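Local coordinates for protein probable porin (Pseudomonas aeruginosa, PDB 4FT6) that probably forms an outer-membrane channel of the OprD porin family, a beta barrel through which small solutes would pass, at residues 117-121 / 122-126; 237-240 / 241-245. One frame throughout, in Å; residues are numbered along the deposited sequence.

How the contacts relate
Contact 1 comes first along the chain and contact 2 follows more than a hundred residues later, so the two are in series. Their centres lie about 21 Å apart, and their nearest atoms stay about 7 Å apart without touching. Contact 1 is a small two-stranded hairpin, 117-121 with 124-125, its centre about 8 Å from the centre of the chain. The centre of contact 2 is about 24 Å from it, where strand 226-239 runs into the loop before strand 249-261. Strand 210-223 borders both: Gln212 touches Ile123 of contact 1 and bonds to Thr237 of contact 2. Contact 1 lies within the barrel, where it probably narrows the pore; contact 2 shapes a loop at one barrel end.

Contact 1: 117-121 / 122-126; sequences LLPEL and PILLR
Glu120 and Arg126 lie side by side near the open end of a short hairpin, their charged ends pointing the same way. The carboxylate stacks over one guanidinium face, displaced toward its rim, the planes 16° apart. Glu120 OE2 is 3.9 Å from Arg126 NH2, a long, purely electrostatic salt bridge, with the oxygen well off the guanidinium plane. Arg126 CG starts between backbone N and carbonyl carbon (chi1 70°), and the chain bends at its next two torsions, which folds it back over 117-121. Leu118 CD2 meets the guanidinium edge in its plane, 3.9 Å from Arg126 NH1. Leu125 shares the face of Glu120 and lays CD2 3.8 Å from Glu120 CA. Leu121 and Leu124 occupy the other face, where Leu124 CD2 reaches Pro119 CG at 3.8 Å. Leu124 CG stands anti to its N (chi1 -177°); with the next torsion this brings CD2 across Pro119. A type I turn from Leu121 to Leu124 closes this two-residue beta hairpin. Arg126 N bonds to Pro119 O at 2.9 Å, and Leu121 N to Leu124 O at 2.9 Å from above the carbonyl plane. The hairpin belongs to a loop folded into the barrel, consistent with the channel-narrowing loops of OprD porins. Met140 of strand 139-143, Phe183 and Tyr185 of strand 183-192, and Tyr214 of strand 210-223 pack against its apolar residues, while Leu125 O bonds to Thr285 OG1.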
ATOM      1  N   LEU A 117      -1.325  -6.731 -13.016  1.00 58.87           N
ATOM      2  CA  LEU A 117      -0.508  -5.572 -12.662  1.00 58.51           C
ATOM      3  C   LEU A 117      -0.355  -5.358 -11.162  1.00 59.33           C
ATOM      4  O   LEU A 117      -1.246  -5.719 -10.378  1.00 58.41           O
ATOM      5  CB  LEU A 117      -1.089  -4.310 -13.295  1.00 57.17           C
ATOM      6  CG  LEU A 117      -1.039  -4.353 -14.812  1.00 59.30           C
ATOM      7  CD1 LEU A 117      -1.822  -3.198 -15.435  1.00 63.53           C
ATOM      8  CD2 LEU A 117       0.413  -4.359 -15.299  1.00 53.90           C
ATOM      9  N   LEU A 118       0.779  -4.761 -10.787  1.00 60.77           N
ATOM     10  CA  LEU A 118       1.056  -4.323  -9.413  1.00 56.64           C
ATOM     11  C   LEU A 118       1.230  -2.798  -9.359  1.00 52.95           C
ATOM     12  O   LEU A 118       2.346  -2.305  -9.143  1.00 57.04           O
ATOM     13  CB  LEU A 118       2.317  -5.011  -8.878  1.00 45.84           C
ATOM     14  CG  LEU A 118       2.206  -6.512  -8.575  1.00 56.23           C
ATOM     15  CD1 LEU A 118       3.602  -7.137  -8.508  1.00 46.36           C
ATOM     16  CD2 LEU A 118       1.415  -6.766  -7.262  1.00 42.82           C
ATOM     17  N   PRO A 119       0.131  -2.042  -9.553  1.00 52.75           N
ATOM     18  CA  PRO A 119       0.278  -0.573  -9.613  1.00 59.41           C
ATOM     19  C   PRO A 119       0.643   0.053  -8.276  1.00 63.29           C
ATOM     20  O   PRO A 119       0.039  -0.281  -7.247  1.00 68.23           O
ATOM     21  CB  PRO A 119      -1.130  -0.079 -10.009  1.00 48.85           C
ATOM     22  CG  PRO A 119      -2.068  -1.171  -9.538  1.00 55.51           C
ATOM     23  CD  PRO A 119      -1.272  -2.470  -9.719  1.00 55.15           C
ATOM     24  N   GLU A 120       1.598   0.976  -8.292  1.00 60.17           N
ATOM     25  CA  GLU A 120       1.892   1.759  -7.096  1.00 57.45           C
ATOM     26  C   GLU A 120       1.688   3.240  -7.394  1.00 57.77           C
ATOM     27  O   GLU A 120       2.635   3.983  -7.629  1.00 65.74           O
ATOM     28  CB  GLU A 120       3.299   1.450  -6.568  1.00 46.24           C
ATOM     29  CG  GLU A 120       3.409   0.118  -5.854  1.00 55.05           C
ATOM     30  CD  GLU A 120       4.830  -0.214  -5.435  1.00 71.19           C
ATOM     31  OE1 GLU A 120       5.511  -0.979  -6.148  1.00 77.89           O
ATOM     32  OE2 GLU A 120       5.272   0.288  -4.385  1.00 83.84           O
ATOM     33  N   LEU A 121       0.429   3.654  -7.389  1.00 58.63           N
ATOM     34  CA  LEU A 121       0.042   4.985  -7.842  1.00 61.58           C
ATOM     35  C   LEU A 121      -0.617   5.747  -6.696  1.00 58.54           C
ATOM     36  O   LEU A 121      -1.335   5.145  -5.892  1.00 62.05           O
ATOM     37  CB  LEU A 121      -0.947   4.849  -9.010  1.00 65.32           C
ATOM     38  CG  LEU A 121      -0.444   4.852 -10.455  1.00 64.08           C
ATOM     39  CD1 LEU A 121       0.975   4.329 -10.576  1.00 61.11           C
ATOM     40  CD2 LEU A 121      -1.392   4.049 -11.340  1.00 64.56           C
ATOM     41  N   PRO A 122      -0.404   7.079  -6.632  1.00 60.00           N
ATOM     42  CA  PRO A 122      -0.911   7.888  -5.513  1.00 58.90           C
ATOM     43  C   PRO A 122      -2.425   7.796  -5.462  1.00 58.64           C
ATOM     44  O   PRO A 122      -3.061   7.965  -4.417  1.00 59.35           O
ATOM     45  CB  PRO A 122      -0.484   9.328  -5.893  1.00 58.57           C
ATOM     46  CG  PRO A 122       0.555   9.176  -6.993  1.00 55.68           C
ATOM     47  CD  PRO A 122       0.133   7.929  -7.714  1.00 62.44           C
ATOM     48  N   ILE A 123      -2.982   7.514  -6.630  1.00 61.23           N
ATOM     49  CA  ILE A 123      -4.409   7.439  -6.849  1.00 57.91           C
ATOM     50  C   ILE A 123      -4.882   5.970  -6.793  1.00 55.12           C
ATOM     51  O   ILE A 123      -6.082   5.671  -6.789  1.00 45.56           O
ATOM     52  CB  ILE A 123      -4.739   8.118  -8.214  1.00 67.45           C
ATOM     53  CG1 ILE A 123      -5.991   8.957  -8.073  1.00 74.83           C
ATOM     54  CG2 ILE A 123      -4.758   7.124  -9.421  1.00 39.06           C
ATOM     55  CD1 ILE A 123      -5.791  10.062  -7.096  1.00 76.07           C
ATOM     56  N   LEU A 124      -3.928   5.050  -6.741  1.00 47.59           N
ATOM     57  CA  LEU A 124      -4.247   3.623  -6.768  1.00 62.88           C
ATOM     58  C   LEU A 124      -3.008   2.867  -6.325  1.00 63.41           C
ATOM     59  O   LEU A 124      -2.163   2.490  -7.151  1.00 62.57           O
ATOM     60  CB  LEU A 124      -4.686   3.146  -8.169  1.00 59.62           C
ATOM     61  CG  LEU A 124      -5.102   1.666  -8.239  1.00 59.61           C
ATOM     62  CD1 LEU A 124      -6.467   1.458  -7.608  1.00 55.64           C
ATOM     63  CD2 LEU A 124      -5.104   1.130  -9.657  1.00 56.91           C
ATOM     64  N   LEU A 125      -2.902   2.673  -5.016  1.00 58.98           N
ATOM     65  CA  LEU A 125      -1.719   2.088  -4.402  1.00 57.06           C
ATOM     66  C   LEU A 125      -2.023   0.639  -4.036  1.00 54.74           C
ATOM     67  O   LEU A 125      -2.822   0.404  -3.108  1.00 51.17           O
ATOM     68  CB  LEU A 125      -1.393   2.859  -3.124  1.00 54.88           C
ATOM     69  CG  LEU A 125       0.056   3.256  -2.866  1.00 66.74           C
ATOM     70  CD1 LEU A 125       0.307   3.514  -1.368  1.00 58.45           C
ATOM     71  CD2 LEU A 125       0.972   2.186  -3.410  1.00 69.94           C
ATOM     72  N   ARG A 126      -1.405  -0.332  -4.720  1.00 49.63           N
ATOM     73  CA  ARG A 126      -1.716  -1.742  -4.423  1.00 54.93           C
ATOM     74  C   ARG A 126      -1.327  -2.133  -2.987  1.00 54.42           C
ATOM     75  O   ARG A 126      -0.240  -1.803  -2.517  1.00 49.63           O
ATOM     76  CB  ARG A 126      -1.133  -2.715  -5.478  1.00 60.50           C
ATOM     77  CG  ARG A 126       0.391  -2.906  -5.507  1.00 56.51           C
ATOM     78  CD  ARG A 126       0.862  -3.991  -4.551  1.00 57.30           C
ATOM     79  NE  ARG A 126       1.954  -3.457  -3.743  1.00 69.48           N
ATOM     80  CZ  ARG A 126       3.225  -3.792  -3.906  1.00 70.99           C
ATOM     81  NH1 ARG A 126       3.560  -4.691  -4.821  1.00 75.79           N
ATOM     82  NH2 ARG A 126       4.151  -3.242  -3.147  1.00 61.42           N
TER

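Contact 2: 237-240 / 241-245; sequences TRDE and GAAKL
A type II' beta turn from Glu240 to Ala243 takes the chain out of strand 226-239 and into the loop that leads to strand 249-261. Glu240 O accepts a weak hydrogen bond from Ala243 N at 3.0 Å, with an N-H...O angle of 132°. Gly241 takes the first corner with a positive phi (61°), a value that favours glycine. The side chain of Glu240 curls beside this corner. It starts out with CG opposite its backbone N, then turns at chi2 (-90°), which brings the carboxylate alongside Gly241. OE2 comes within 3.3 Å of Gly241 N, but the angle is poor and the pair is not a hydrogen bond. OE2 is instead bonded to Asp208 N, and OE1 has a long, weak ion pair with Arg205. Asp239 makes the other side-chain contact. Its CB points toward the turn, and Ala243 CB lies 3.6 Å from Asp239 OD2 and 4.0 Å from Asp239 CB. The other oxygen, OD1, is bonded to Leu248 N. It also lies above the rim of one face of the Arg238 guanidinium, 3.3 Å from Arg238 NE. This salt bridge is electrostatic, because OD1 sits off the guanidinium plane. Both acidic side chains are therefore tied to backbone N-H groups of the surrounding loops. Asp208 also takes Ala242 N on its OD1, which joins this turn to the chain just before strand 210-223. Further back, Thr237 pairs with Asn250 of strand 249-261, and Arg238 pairs with Arg211 of strand 210-223.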
ATOM      1  N   THR A 237     -12.190  14.555  -3.912  1.00 59.04           N
ATOM      2  CA  THR A 237     -13.037  13.522  -4.486  1.00 55.48           C
ATOM      3  C   THR A 237     -14.512  13.895  -4.479  1.00 61.95           C
ATOM      4  O   THR A 237     -15.064  14.278  -3.443  1.00 64.76           O
ATOM      5  CB  THR A 237     -12.887  12.187  -3.749  1.00 56.32           C
ATOM      6  OG1 THR A 237     -11.515  11.768  -3.773  1.00 58.91           O
ATOM      7  CG2 THR A 237     -13.761  11.125  -4.422  1.00 51.99           C
ATOM      8  N   ARG A 238     -15.149  13.746  -5.638  1.00 61.51           N
ATOM      9  CA  ARG A 238     -16.560  14.058  -5.813  1.00 63.54           C
ATOM     10  C   ARG A 238     -17.237  12.861  -6.491  1.00 69.81           C
ATOM     11  O   ARG A 238     -16.558  12.043  -7.124  1.00 67.97           O
ATOM     12  CB  ARG A 238     -16.691  15.305  -6.680  1.00 59.25           C
ATOM     13  CG  ARG A 238     -17.923  16.121  -6.384  1.00 88.16           C
ATOM     14  CD  ARG A 238     -18.928  16.049  -7.537  1.00112.92           C
ATOM     15  NE  ARG A 238     -20.269  16.495  -7.149  1.00121.98           N
ATOM     16  CZ  ARG A 238     -21.328  16.470  -7.954  1.00123.55           C
ATOM     17  NH1 ARG A 238     -21.212  16.028  -9.200  1.00118.95           N
ATOM     18  NH2 ARG A 238     -22.504  16.890  -7.507  1.00126.32           N
ATOM     19  N   ASP A 239     -18.558  12.736  -6.369  1.00 69.77           N
ATOM     20  CA  ASP A 239     -19.265  11.691  -7.117  1.00 73.60           C
ATOM     21  C   ASP A 239     -19.229  12.009  -8.625  1.00 73.20           C
ATOM     22  O   ASP A 239     -18.897  13.129  -9.024  1.00 76.55           O
ATOM     23  CB  ASP A 239     -20.702  11.550  -6.629  1.00 72.98           C
ATOM     24  CG  ASP A 239     -21.475  12.847  -6.743  1.00 80.01           C
ATOM     25  OD1 ASP A 239     -21.366  13.687  -5.825  1.00 77.46           O
ATOM     26  OD2 ASP A 239     -22.194  13.033  -7.752  1.00 79.45           O
ATOM     27  N   GLU A 240     -19.559  11.023  -9.452  1.00 66.86           N
ATOM     28  CA  GLU A 240     -19.368  11.118 -10.896  1.00 67.77           C
ATOM     29  C   GLU A 240     -20.443  10.331 -11.640  1.00 68.27           C
ATOM     30  O   GLU A 240     -20.822   9.232 -11.214  1.00 66.73           O
ATOM     31  CB  GLU A 240     -17.999  10.536 -11.257  1.00 72.13           C
ATOM     32  CG  GLU A 240     -17.511  10.899 -12.641  1.00 85.11           C
ATOM     33  CD  GLU A 240     -17.928   9.909 -13.711  1.00 94.37           C
ATOM     34  OE1 GLU A 240     -17.720  10.216 -14.898  1.00101.64           O
ATOM     35  OE2 GLU A 240     -18.454   8.826 -13.381  1.00 98.21           O
ATOM     36  N   GLY A 241     -20.920  10.878 -12.754  1.00 64.24           N
ATOM     37  CA  GLY A 241     -21.871  10.177 -13.597  1.00 53.76           C
ATOM     38  C   GLY A 241     -23.184   9.851 -12.909  1.00 56.64           C
ATOM     39  O   GLY A 241     -23.805  10.727 -12.294  1.00 57.77           O
ATOM     40  N   ALA A 242     -23.602   8.590 -13.017  1.00 53.14           N
ATOM     41  CA  ALA A 242     -24.847   8.122 -12.403  1.00 63.46           C
ATOM     42  C   ALA A 242     -24.776   8.193 -10.878  1.00 63.85           C
ATOM     43  O   ALA A 242     -25.814   8.192 -10.208  1.00 66.28           O
ATOM     44  CB  ALA A 242     -25.180   6.692 -12.862  1.00 57.58           C
ATOM     45  N   ALA A 243     -23.556   8.231 -10.346  1.00 56.31           N
ATOM     46  CA  ALA A 243     -23.342   8.485  -8.930  1.00 63.71           C
ATOM     47  C   ALA A 243     -24.016   7.410  -8.077  1.00 59.62           C
ATOM     48  O   ALA A 243     -24.897   7.700  -7.254  1.00 56.22           O
ATOM     49  CB  ALA A 243     -23.847   9.884  -8.553  1.00 51.49           C
ATOM     50  N   LYS A 244     -23.564   6.173  -8.247  1.00 59.59           N
ATOM     51  CA  LYS A 244     -24.219   5.034  -7.617  1.00 57.41           C
ATOM     52  C   LYS A 244     -24.152   5.029  -6.089  1.00 60.91           C
ATOM     53  O   LYS A 244     -25.107   4.639  -5.420  1.00 70.05           O
ATOM     54  CB  LYS A 244     -23.668   3.742  -8.195  1.00 61.17           C
ATOM     55  CG  LYS A 244     -24.188   3.477  -9.586  1.00 62.32           C
ATOM     56  CD  LYS A 244     -23.239   2.578 -10.346  1.00 62.56           C
ATOM     57  CE  LYS A 244     -23.568   1.130 -10.153  1.00 57.91           C
ATOM     58  NZ  LYS A 244     -22.557   0.314 -10.876  1.00 69.52           N
ATOM     59  N   LEU A 245     -23.039   5.483  -5.531  1.00 51.82           N
ATOM     60  CA  LEU A 245     -22.966   5.623  -4.089  1.00 51.36           C
ATOM     61  C   LEU A 245     -23.693   6.877  -3.607  1.00 57.22           C
ATOM     62  O   LEU A 245     -23.677   7.169  -2.417  1.00 66.57           O
ATOM     63  CB  LEU A 245     -21.513   5.636  -3.616  1.00 49.17           C
ATOM     64  CG  LEU A 245     -20.906   4.238  -3.530  1.00 51.82           C
ATOM     65  CD1 LEU A 245     -19.508   4.336  -3.012  1.00 49.56           C
ATOM     66  CD2 LEU A 245     -21.741   3.357  -2.609  1.00 48.06           C
TER